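Local coordinates for trypsin-resistant surface T6 protein (Streptococcus pyogenes serotype M6, PDB 4P0D) that forms the backbone subunit of the group A streptococcal pilus, a surface antigen probably joined to its neighbours through a C-terminal sortase motif, at residues A[36-44]-A[116-126]; A[146-157]-A[171-182]. The protein carries 1 engineered substitution. One frame throughout, in Å; residues are numbered along the deposited sequence.

Contact 1: A[36-44]-A[116-126]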
loop_
_atom_site.group_PDB
_atom_site.type_symbol
_atom_site.label_atom_id
_atom_site.label_comp_id
_atom_site.label_asym_id
_atom_site.label_seq_id
_atom_site.Cartn_x
_atom_site.Cartn_y
_atom_site.Cartn_z
ATOM N N ASP A 36 49.795 -10.497 -33.674
ATOM C CA ASP A 36 50.766 -11.052 -32.732
ATOM C C ASP A 36 51.266 -10.011 -31.728
ATOM O O ASP A 36 52.071 -10.324 -30.851
ATOM C CB ASP A 36 51.954 -11.636 -33.504
ATOM C CG ASP A 36 52.916 -10.556 -34.000
ATOM O OD1 ASP A 36 52.457 -9.584 -34.621
ATOM O OD2 ASP A 36 54.129 -10.663 -33.736
ATOM N N SER A 37 50.776 -8.780 -31.858
ATOM C CA SER A 37 51.135 -7.697 -30.961
ATOM C C SER A 37 49.894 -6.874 -30.590
ATOM O O SER A 37 49.076 -6.560 -31.451
ATOM C CB SER A 37 52.172 -6.792 -31.650
ATOM O OG SER A 37 52.740 -5.874 -30.736
ATOM N N PHE A 38 49.761 -6.537 -29.311
ATOM C CA PHE A 38 48.659 -5.709 -28.814
ATOM C C PHE A 38 49.047 -4.234 -28.807
ATOM O O PHE A 38 50.047 -3.843 -28.196
ATOM C CB PHE A 38 48.279 -6.106 -27.379
ATOM C CG PHE A 38 47.210 -5.230 -26.774
ATOM C CD1 PHE A 38 45.898 -5.313 -27.218
ATOM C CD2 PHE A 38 47.518 -4.315 -25.772
ATOM C CE1 PHE A 38 44.908 -4.505 -26.672
ATOM C CE2 PHE A 38 46.531 -3.506 -25.218
ATOM C CZ PHE A 38 45.220 -3.607 -25.670
ATOM N N ILE A 39 48.213 -3.409 -29.429
ATOM C CA ILE A 39 48.490 -1.981 -29.568
ATOM C C ILE A 39 47.798 -1.175 -28.454
ATOM O O ILE A 39 48.459 -0.633 -27.561
ATOM C CB ILE A 39 48.049 -1.488 -30.974
ATOM C CG1 ILE A 39 48.594 -2.431 -32.066
ATOM C CG2 ILE A 39 48.495 -0.048 -31.223
ATOM C CD1 ILE A 39 48.455 -1.893 -33.482
ATOM N N ASN A 40 46.466 -1.116 -28.506
ATOM C CA ASN A 40 45.684 -0.294 -27.584
ATOM C C ASN A 40 44.209 -0.682 -27.640
ATOM O O ASN A 40 43.818 -1.593 -28.379
ATOM C CB ASN A 40 45.850 1.200 -27.932
ATOM C CG ASN A 40 45.237 1.561 -29.281
ATOM O OD1 ASN A 40 44.872 0.690 -30.061
ATOM N ND2 ASN A 40 45.120 2.861 -29.557
ATOM N N PHE A 41 43.392 0.029 -26.867
ATOM C CA PHE A 41 41.939 -0.092 -26.966
ATOM C C PHE A 41 41.340 0.991 -27.824
ATOM O O PHE A 41 41.669 2.150 -27.644
ATOM C CB PHE A 41 41.323 0.014 -25.587
ATOM C CG PHE A 41 41.578 -1.177 -24.746
ATOM C CD1 PHE A 41 41.002 -2.394 -25.077
ATOM C CD2 PHE A 41 42.389 -1.095 -23.637
ATOM C CE1 PHE A 41 41.243 -3.515 -24.300
ATOM C CE2 PHE A 41 42.629 -2.209 -22.859
ATOM C CZ PHE A 41 42.054 -3.421 -23.193
ATOM N N LYS A 42 40.450 0.604 -28.736
ATOM C CA LYS A 42 39.583 1.549 -29.427
ATOM C C LYS A 42 38.195 1.557 -28.776
ATOM O O LYS A 42 37.501 0.541 -28.763
ATOM C CB LYS A 42 39.448 1.191 -30.905
ATOM C CG LYS A 42 38.435 2.071 -31.637
ATOM C CD LYS A 42 38.559 2.002 -33.153
ATOM C CE LYS A 42 37.717 0.894 -33.772
ATOM N NZ LYS A 42 37.048 1.340 -35.032
ATOM N N TYR A 43 37.793 2.714 -28.271
ATOM C CA TYR A 43 36.540 2.860 -27.547
ATOM C C TYR A 43 35.447 3.387 -28.455
ATOM O O TYR A 43 35.717 4.173 -29.351
ATOM C CB TYR A 43 36.739 3.815 -26.377
ATOM C CG TYR A 43 37.635 3.255 -25.313
ATOM C CD1 TYR A 43 37.181 2.247 -24.466
ATOM C CD2 TYR A 43 38.933 3.720 -25.143
ATOM C CE1 TYR A 43 37.988 1.722 -23.487
ATOM C CE2 TYR A 43 39.750 3.200 -24.162
ATOM C CZ TYR A 43 39.269 2.196 -23.333
ATOM O OH TYR A 43 40.073 1.659 -22.336
ATOM N N ALA A 44 34.210 2.975 -28.207
ATOM C CA ALA A 44 33.070 3.464 -28.979
ATOM C C ALA A 44 32.957 4.991 -28.866
ATOM O O ALA A 44 33.336 5.575 -27.842
ATOM C CB ALA A 44 31.786 2.796 -28.512
ATOM N N ALA A 116 39.015 -7.544 -20.251
ATOM C CA ALA A 116 40.115 -8.501 -20.387
ATOM C C ALA A 116 41.343 -7.733 -20.866
ATOM O O ALA A 116 41.277 -6.998 -21.866
ATOM C CB ALA A 116 39.762 -9.618 -21.340
ATOM N N SER A 117 42.449 -7.892 -20.138
ATOM C CA SER A 117 43.639 -7.033 -20.309
ATOM C C SER A 117 44.968 -7.769 -20.182
ATOM O O SER A 117 45.104 -8.667 -19.359
ATOM C CB SER A 117 43.617 -5.924 -19.255
ATOM O OG SER A 117 44.784 -5.125 -19.366
ATOM N N TYR A 118 45.953 -7.353 -20.981
ATOM C CA TYR A 118 47.303 -7.891 -20.896
ATOM C C TYR A 118 48.133 -7.202 -19.825
ATOM O O TYR A 118 49.261 -7.612 -19.582
ATOM C CB TYR A 118 48.033 -7.763 -22.247
ATOM C CG TYR A 118 47.428 -8.596 -23.335
ATOM C CD1 TYR A 118 47.522 -9.986 -23.306
ATOM C CD2 TYR A 118 46.776 -8.007 -24.402
ATOM C CE1 TYR A 118 46.971 -10.770 -24.306
ATOM C CE2 TYR A 118 46.217 -8.779 -25.405
ATOM C CZ TYR A 118 46.313 -10.174 -25.342
ATOM O OH TYR A 118 45.746 -10.954 -26.320
ATOM N N ASN A 119 47.593 -6.165 -19.184
ATOM C CA ASN A 119 48.355 -5.366 -18.225
ATOM C C ASN A 119 47.883 -5.504 -16.789
ATOM O O ASN A 119 48.072 -4.589 -15.984
ATOM C CB ASN A 119 48.294 -3.884 -18.630
ATOM C CG ASN A 119 49.471 -3.079 -18.105
ATOM O OD1 ASN A 119 50.509 -3.628 -17.725
ATOM N ND2 ASN A 119 49.321 -1.763 -18.097
ATOM N N GLY A 120 47.262 -6.636 -16.471
ATOM C CA GLY A 120 46.734 -6.895 -15.128
ATOM C C GLY A 120 45.217 -6.825 -15.073
ATOM O O GLY A 120 44.588 -6.162 -15.895
ATOM N N GLU A 121 44.626 -7.507 -14.091
ATOM C CA GLU A 121 43.166 -7.590 -13.986
ATOM C C GLU A 121 42.538 -6.210 -14.103
ATOM O O GLU A 121 42.842 -5.325 -13.316
ATOM C CB GLU A 121 42.735 -8.251 -12.673
ATOM N N GLY A 122 41.699 -6.023 -15.121
ATOM C CA GLY A 122 40.927 -4.788 -15.302
ATOM C C GLY A 122 41.697 -3.563 -15.768
ATOM O O GLY A 122 41.110 -2.499 -15.955
ATOM N N ASN A 123 42.998 -3.711 -16.002
ATOM C CA ASN A 123 43.882 -2.568 -16.233
ATOM C C ASN A 123 43.728 -2.017 -17.641
ATOM O O ASN A 123 44.029 -2.703 -18.613
ATOM C CB ASN A 123 45.333 -2.993 -15.997
ATOM C CG ASN A 123 46.281 -1.810 -15.821
ATOM O OD1 ASN A 123 45.950 -0.657 -16.110
ATOM N ND2 ASN A 123 47.476 -2.106 -15.334
ATOM N N LEU A 124 43.275 -0.771 -17.753
ATOM C CA LEU A 124 42.998 -0.170 -19.069
ATOM C C LEU A 124 44.141 0.664 -19.671
ATOM O O LEU A 124 44.037 1.074 -20.824
ATOM C CB LEU A 124 41.715 0.666 -19.027
ATOM C CG LEU A 124 40.422 -0.080 -18.657
ATOM C CD1 LEU A 124 39.228 0.850 -18.858
ATOM C CD2 LEU A 124 40.225 -1.378 -19.455
ATOM N N VAL A 125 45.223 0.906 -18.927
ATOM C CA VAL A 125 46.370 1.656 -19.493
ATOM C C VAL A 125 47.163 0.769 -20.462
ATOM O O VAL A 125 47.535 -0.360 -20.126
ATOM C CB VAL A 125 47.294 2.278 -18.410
ATOM C CG1 VAL A 125 46.497 3.155 -17.455
ATOM C CG2 VAL A 125 48.070 1.222 -17.633
ATOM N N THR A 126 47.387 1.267 -21.677
ATOM C CA THR A 126 48.035 0.476 -22.731
ATOM C C THR A 126 49.424 0.981 -23.134
ATOM O O THR A 126 50.092 0.338 -23.947
ATOM C CB THR A 126 47.153 0.391 -23.992
ATOM O OG1 THR A 126 46.922 1.703 -24.516
ATOM C CG2 THR A 126 45.825 -0.266 -23.665
HETATM O O HOH W 1 44.344 2.173 -24.800
HETATM O O HOH W 2 42.660 2.291 -22.546
#
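Thr126 packs its methyl against the rings of both Phe38 and Phe41, and most of the tight packing between strand 38-43 and segment 116-126 is built round it. CG2 comes obliquely onto Phe41, 3.5 Å from CD2, and meets Phe38 at the ring edge, 3.7 Å from CE2. The two rings also touch each other, CZ of Phe38 sitting over the centre of a face of Phe41. With CG of Phe38 opposite its backbone N (chi1 176°), the ring reaches Tyr118, whose CD2 sits over the rim of one face. The planes of these two rings meet obliquely, at 57°, and the Tyr118 hydroxyl turns instead to Tyr31 and Asp6. Phe41 presents its edge to the backbone of 116-126, with Ala116 O in the ring plane 3.9 Å from CZ, while Val95 of strand 94-101 also packs against this ring.

In contrast to the buried Phe41, the margin is bridged by water. One molecule accepts from Phe41 N and lies 2.6 Å from Thr126 OG1; another links Tyr43 OH to Leu124 O. The loop holds its own shape: Ser117 OG accepts from Asn119 N in an ST turn and donates to Asn123 O (2.6 Å), on a lone pair, where the type II turn Gly120-Asn123 ends. Ile39 and Asn40 both face Val30 of strand 20-31, a classic beta bulge. The 116-126 loop thus covers the Phe38 and Phe41 side of a bulged strand of the Ig-like N-terminal domain.

Contact 2: A[146-157]-A[171-182]; sequences SLPSITKKVTGT and VLSYSLTFELPS
Val154 and Tyr174 lie side by side and point the same way, on the buried face of two antiparallel strands. The valine methyl CG2 stands over the phenol ring, 3.8 Å from its centroid and 16° off the normal, a CH-pi contact. It is put there by a first torsion that sets CG2 opposite the backbone N while CG1 takes the more hindered place between N and the carbonyl carbon (chi1 64°). Next along this face, Lys152 runs obliquely across Leu176, whose CD2 touches CB and CD of the lysine, each at 3.6 Å. A bend at chi3 (81°) turns the lysine chain, and NZ ends in a covalent link to Asn278 CG, with Asp196 as its hydrogen-bonded neighbour. Ile150 continues this buried row, its CD1 4.3 Å from CD2 of Leu176, and strand 276-285 packs beneath through Ala280 and Phe282.

The other face is polar. Thr151 pairs with Thr177, Lys153 with Ser175 and Thr155 with Ser173, all hydrogen-bonded pairs; Thr151 N reaches Thr177 O at 2.9 Å with a nearly straight N-H. Ser149 OG and Glu179 OE1 are modelled doubtfully close to each other, and a water joins Ser149 OG to Thr151 OG1. Beyond the paired strands, Ser182 N is bound by Ser146 OG (2.8 Å), while CG of Pro148 rests against CB of Pro181 (3.9 Å).

A lysine on one strand bonded to an asparagine on another, with an acidic side chain close by, is the intramolecular isopeptide bond of Gram-positive pilins, here stapling strands 139-155 and 276-285 within an Ig-like Cna-B-type domain.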
loop_
_atom_site.group_PDB
_atom_site.type_symbol
_atom_site.label_atom_id
_atom_site.label_comp_id
_atom_site.label_asym_id
_atom_site.label_seq_id
_atom_site.Cartn_x
_atom_site.Cartn_y
_atom_site.Cartn_z
ATOM N N SER A 146 20.472 -3.262 -4.401
ATOM C CA SER A 146 19.658 -2.913 -3.240
ATOM C C SER A 146 18.242 -3.456 -3.424
ATOM O O SER A 146 17.768 -3.655 -4.543
ATOM C CB SER A 146 19.671 -1.386 -3.032
ATOM O OG SER A 146 19.150 -0.701 -4.166
ATOM N N LEU A 147 17.569 -3.738 -2.312
ATOM C CA LEU A 147 16.230 -4.320 -2.356
ATOM C C LEU A 147 15.313 -3.382 -1.585
ATOM O O LEU A 147 15.348 -3.358 -0.366
ATOM C CB LEU A 147 16.213 -5.733 -1.738
ATOM C CG LEU A 147 14.862 -6.455 -1.607
ATOM C CD1 LEU A 147 14.219 -6.662 -2.963
ATOM C CD2 LEU A 147 15.018 -7.789 -0.888
ATOM N N PRO A 148 14.520 -2.576 -2.299
ATOM C CA PRO A 148 13.580 -1.724 -1.593
ATOM C C PRO A 148 12.458 -2.507 -0.918
ATOM O O PRO A 148 12.264 -3.704 -1.188
ATOM C CB PRO A 148 13.020 -0.846 -2.702
ATOM C CG PRO A 148 14.099 -0.818 -3.738
ATOM C CD PRO A 148 14.600 -2.222 -3.729
ATOM N N SER A 149 11.728 -1.837 -0.039
ATOM C CA SER A 149 10.557 -2.445 0.590
ATOM C C SER A 149 9.602 -1.354 1.002
ATOM O O SER A 149 9.982 -0.196 1.092
ATOM C CB SER A 149 10.933 -3.245 1.833
ATOM O OG SER A 149 11.466 -2.388 2.819
ATOM N N ILE A 150 8.360 -1.747 1.240
ATOM C CA ILE A 150 7.360 -0.855 1.799
ATOM C C ILE A 150 6.553 -1.658 2.800
ATOM O O ILE A 150 6.191 -2.794 2.511
ATOM C CB ILE A 150 6.452 -0.263 0.712
ATOM C CG1 ILE A 150 5.472 0.739 1.316
ATOM C CG2 ILE A 150 5.679 -1.345 -0.036
ATOM C CD1 ILE A 150 4.591 1.391 0.271
ATOM N N THR A 151 6.292 -1.060 3.963
ATOM C CA THR A 151 5.532 -1.693 5.042
ATOM C C THR A 151 4.440 -0.735 5.490
ATOM O O THR A 151 4.727 0.427 5.788
ATOM C CB THR A 151 6.439 -2.007 6.250
ATOM O OG1 THR A 151 7.545 -2.794 5.822
ATOM C CG2 THR A 151 5.705 -2.780 7.344
ATOM N N LYS A 152 3.199 -1.218 5.519
ATOM C CA LYS A 152 2.082 -0.423 5.976
ATOM C C LYS A 152 1.494 -0.974 7.267
ATOM O O LYS A 152 1.309 -2.185 7.424
ATOM C CB LYS A 152 0.987 -0.330 4.920
ATOM C CG LYS A 152 -0.166 0.570 5.369
ATOM C CD LYS A 152 -0.975 1.164 4.239
ATOM C CE LYS A 152 -1.991 0.169 3.705
ATOM N NZ LYS A 152 -3.165 0.792 3.030
ATOM N N LYS A 153 1.188 -0.060 8.179
ATOM C CA LYS A 153 0.556 -0.398 9.427
ATOM C C LYS A 153 -0.703 0.451 9.623
ATOM O O LYS A 153 -0.816 1.547 9.073
ATOM C CB LYS A 153 1.517 -0.146 10.583
ATOM C CG LYS A 153 2.666 -1.137 10.723
ATOM C CD LYS A 153 3.589 -0.645 11.833
ATOM C CE LYS A 153 4.907 -1.402 11.896
ATOM N NZ LYS A 153 4.857 -2.546 12.849
ATOM N N VAL A 154 -1.634 -0.076 10.413
ATOM C CA VAL A 154 -2.853 0.627 10.764
ATOM C C VAL A 154 -3.100 0.529 12.267
ATOM O O VAL A 154 -2.833 -0.498 12.888
ATOM C CB VAL A 154 -4.085 0.161 9.944
ATOM C CG1 VAL A 154 -4.457 -1.292 10.210
ATOM C CG2 VAL A 154 -5.274 1.069 10.202
ATOM N N THR A 155 -3.567 1.631 12.849
ATOM C CA THR A 155 -3.989 1.626 14.241
ATOM C C THR A 155 -5.328 2.335 14.333
ATOM O O THR A 155 -5.776 2.933 13.357
ATOM C CB THR A 155 -2.962 2.319 15.132
ATOM O OG1 THR A 155 -2.777 3.674 14.679
ATOM C CG2 THR A 155 -1.624 1.536 15.092
ATOM N N GLY A 156 -5.978 2.232 15.488
ATOM C CA GLY A 156 -7.337 2.768 15.666
ATOM C C GLY A 156 -8.386 1.668 15.586
ATOM O O GLY A 156 -9.581 1.919 15.755
ATOM N N THR A 157 -7.907 0.453 15.316
ATOM C CA THR A 157 -8.720 -0.732 15.136
ATOM C C THR A 157 -8.779 -1.531 16.434
ATOM O O THR A 157 -8.043 -1.250 17.405
ATOM C CB THR A 157 -8.090 -1.649 14.053
ATOM O OG1 THR A 157 -6.689 -1.774 14.312
ATOM C CG2 THR A 157 -8.291 -1.082 12.629
ATOM N N VAL A 171 -12.058 6.574 13.045
ATOM C CA VAL A 171 -10.909 7.108 12.313
ATOM C C VAL A 171 -9.736 6.135 12.459
ATOM O O VAL A 171 -9.323 5.768 13.570
ATOM C CB VAL A 171 -10.516 8.520 12.789
ATOM C CG1 VAL A 171 -9.144 8.927 12.294
ATOM C CG2 VAL A 171 -11.556 9.537 12.334
ATOM N N LEU A 172 -9.210 5.715 11.318
ATOM C CA LEU A 172 -8.089 4.775 11.279
ATOM C C LEU A 172 -6.822 5.495 10.847
ATOM O O LEU A 172 -6.866 6.340 9.929
ATOM C CB LEU A 172 -8.411 3.637 10.310
ATOM C CG LEU A 172 -9.668 2.823 10.636
ATOM C CD1 LEU A 172 -9.800 1.646 9.703
ATOM C CD2 LEU A 172 -9.637 2.311 12.056
ATOM N N SER A 173 -5.710 5.160 11.486
ATOM C CA SER A 173 -4.448 5.875 11.303
ATOM C C SER A 173 -3.457 4.933 10.641
ATOM O O SER A 173 -3.063 3.934 11.216
ATOM C CB SER A 173 -3.896 6.373 12.637
ATOM O OG SER A 173 -4.794 7.325 13.197
ATOM N N TYR A 174 -3.069 5.280 9.427
ATOM C CA TYR A 174 -2.170 4.472 8.633
ATOM C C TYR A 174 -0.778 5.108 8.616
ATOM O O TYR A 174 -0.623 6.325 8.683
ATOM C CB TYR A 174 -2.689 4.383 7.211
ATOM C CG TYR A 174 -3.987 3.645 7.046
ATOM C CD1 TYR A 174 -5.211 4.294 7.190
ATOM C CD2 TYR A 174 -3.998 2.297 6.725
ATOM C CE1 TYR A 174 -6.398 3.610 7.017
ATOM C CE2 TYR A 174 -5.186 1.604 6.557
ATOM C CZ TYR A 174 -6.377 2.261 6.702
ATOM O OH TYR A 174 -7.536 1.562 6.518
ATOM N N SER A 175 0.226 4.256 8.516
ATOM C CA SER A 175 1.625 4.675 8.492
ATOM C C SER A 175 2.425 3.804 7.523
ATOM O O SER A 175 2.224 2.583 7.459
ATOM C CB SER A 175 2.226 4.624 9.895
ATOM O OG SER A 175 2.238 3.312 10.403
ATOM N N LEU A 176 3.299 4.450 6.759
ATOM C CA LEU A 176 4.140 3.765 5.799
ATOM C C LEU A 176 5.585 3.992 6.165
ATOM O O LEU A 176 5.978 5.111 6.502
ATOM C CB LEU A 176 3.920 4.315 4.402
ATOM C CG LEU A 176 2.555 4.203 3.754
ATOM C CD1 LEU A 176 2.548 4.963 2.429
ATOM C CD2 LEU A 176 2.188 2.744 3.531
ATOM N N THR A 177 6.384 2.937 6.124
ATOM C CA THR A 177 7.840 3.098 6.132
ATOM C C THR A 177 8.387 2.354 4.920
ATOM O O THR A 177 7.744 1.438 4.404
ATOM C CB THR A 177 8.485 2.553 7.404
ATOM O OG1 THR A 177 8.294 1.143 7.455
ATOM C CG2 THR A 177 7.871 3.212 8.665
ATOM N N PHE A 178 9.563 2.740 4.453
ATOM C CA PHE A 178 10.148 2.053 3.314
ATOM C C PHE A 178 11.662 2.110 3.258
ATOM O O PHE A 178 12.282 2.984 3.876
ATOM C CB PHE A 178 9.512 2.518 1.998
ATOM C CG PHE A 178 9.556 3.994 1.763
ATOM C CD1 PHE A 178 8.657 4.845 2.393
ATOM C CD2 PHE A 178 10.471 4.530 0.860
ATOM C CE1 PHE A 178 8.688 6.210 2.153
ATOM C CE2 PHE A 178 10.513 5.895 0.611
ATOM C CZ PHE A 178 9.619 6.734 1.259
ATOM N N GLU A 179 12.247 1.135 2.552
ATOM C CA GLU A 179 13.689 1.096 2.309
ATOM C C GLU A 179 13.921 1.574 0.891
ATOM O O GLU A 179 13.259 1.132 -0.025
ATOM C CB GLU A 179 14.248 -0.320 2.520
ATOM C CG GLU A 179 14.072 -0.785 3.957
ATOM C CD GLU A 179 14.384 -2.252 4.178
ATOM O OE1 GLU A 179 13.628 -3.134 3.694
ATOM O OE2 GLU A 179 15.381 -2.506 4.878
ATOM N N LEU A 180 14.846 2.511 0.731
ATOM C CA LEU A 180 15.107 3.125 -0.562
ATOM C C LEU A 180 15.958 2.258 -1.471
ATOM O O LEU A 180 16.808 1.509 -1.002
ATOM C CB LEU A 180 15.827 4.456 -0.372
ATOM C CG LEU A 180 15.040 5.558 0.333
ATOM C CD1 LEU A 180 15.965 6.679 0.746
ATOM C CD2 LEU A 180 13.952 6.095 -0.580
ATOM N N PRO A 181 15.779 2.407 -2.791
ATOM C CA PRO A 181 16.800 1.874 -3.683
ATOM C C PRO A 181 18.087 2.674 -3.482
ATOM O O PRO A 181 18.044 3.775 -2.921
ATOM C CB PRO A 181 16.232 2.163 -5.068
ATOM C CG PRO A 181 15.379 3.362 -4.885
ATOM C CD PRO A 181 14.786 3.220 -3.516
ATOM N N SER A 182 19.205 2.111 -3.906
ATOM C CA SER A 182 20.468 2.809 -3.918
ATOM C C SER A 182 20.799 3.092 -5.378
ATOM O O SER A 182 21.008 2.168 -6.148
ATOM C CB SER A 182 21.534 1.935 -3.260
ATOM O OG SER A 182 22.759 2.620 -3.146
HETATM O O HOH W 3 21.238 -0.545 -5.882
HETATM O O HOH W 4 14.997 -4.855 1.629
HETATM O O HOH W 5 17.107 -1.046 0.585
HETATM O O HOH W 6 9.559 -1.350 4.539
HETATM O O HOH W 7 -10.663 4.564 15.595
#

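The two contacts belong to different domains of an elongated subunit, their centres about 49 Å apart, yet strand 139-155 connects them: it pairs with strand 108-116, from which the loop of contact 1 departs, and its later part is the first strand of contact 2. Both contacts are partly buried. Their chemistry differs because in contact 1 a loop packs on a strand of the N-terminal domain, whereas contact 2 joins two paired strands. Aromatic rings, a methyl and bridging waters make up 36-44 with 116-126, while 146-157 with 171-182 is regular strand pairing, apolar for the most part on one face and polar on the other, with a covalent crosslink on its buried side.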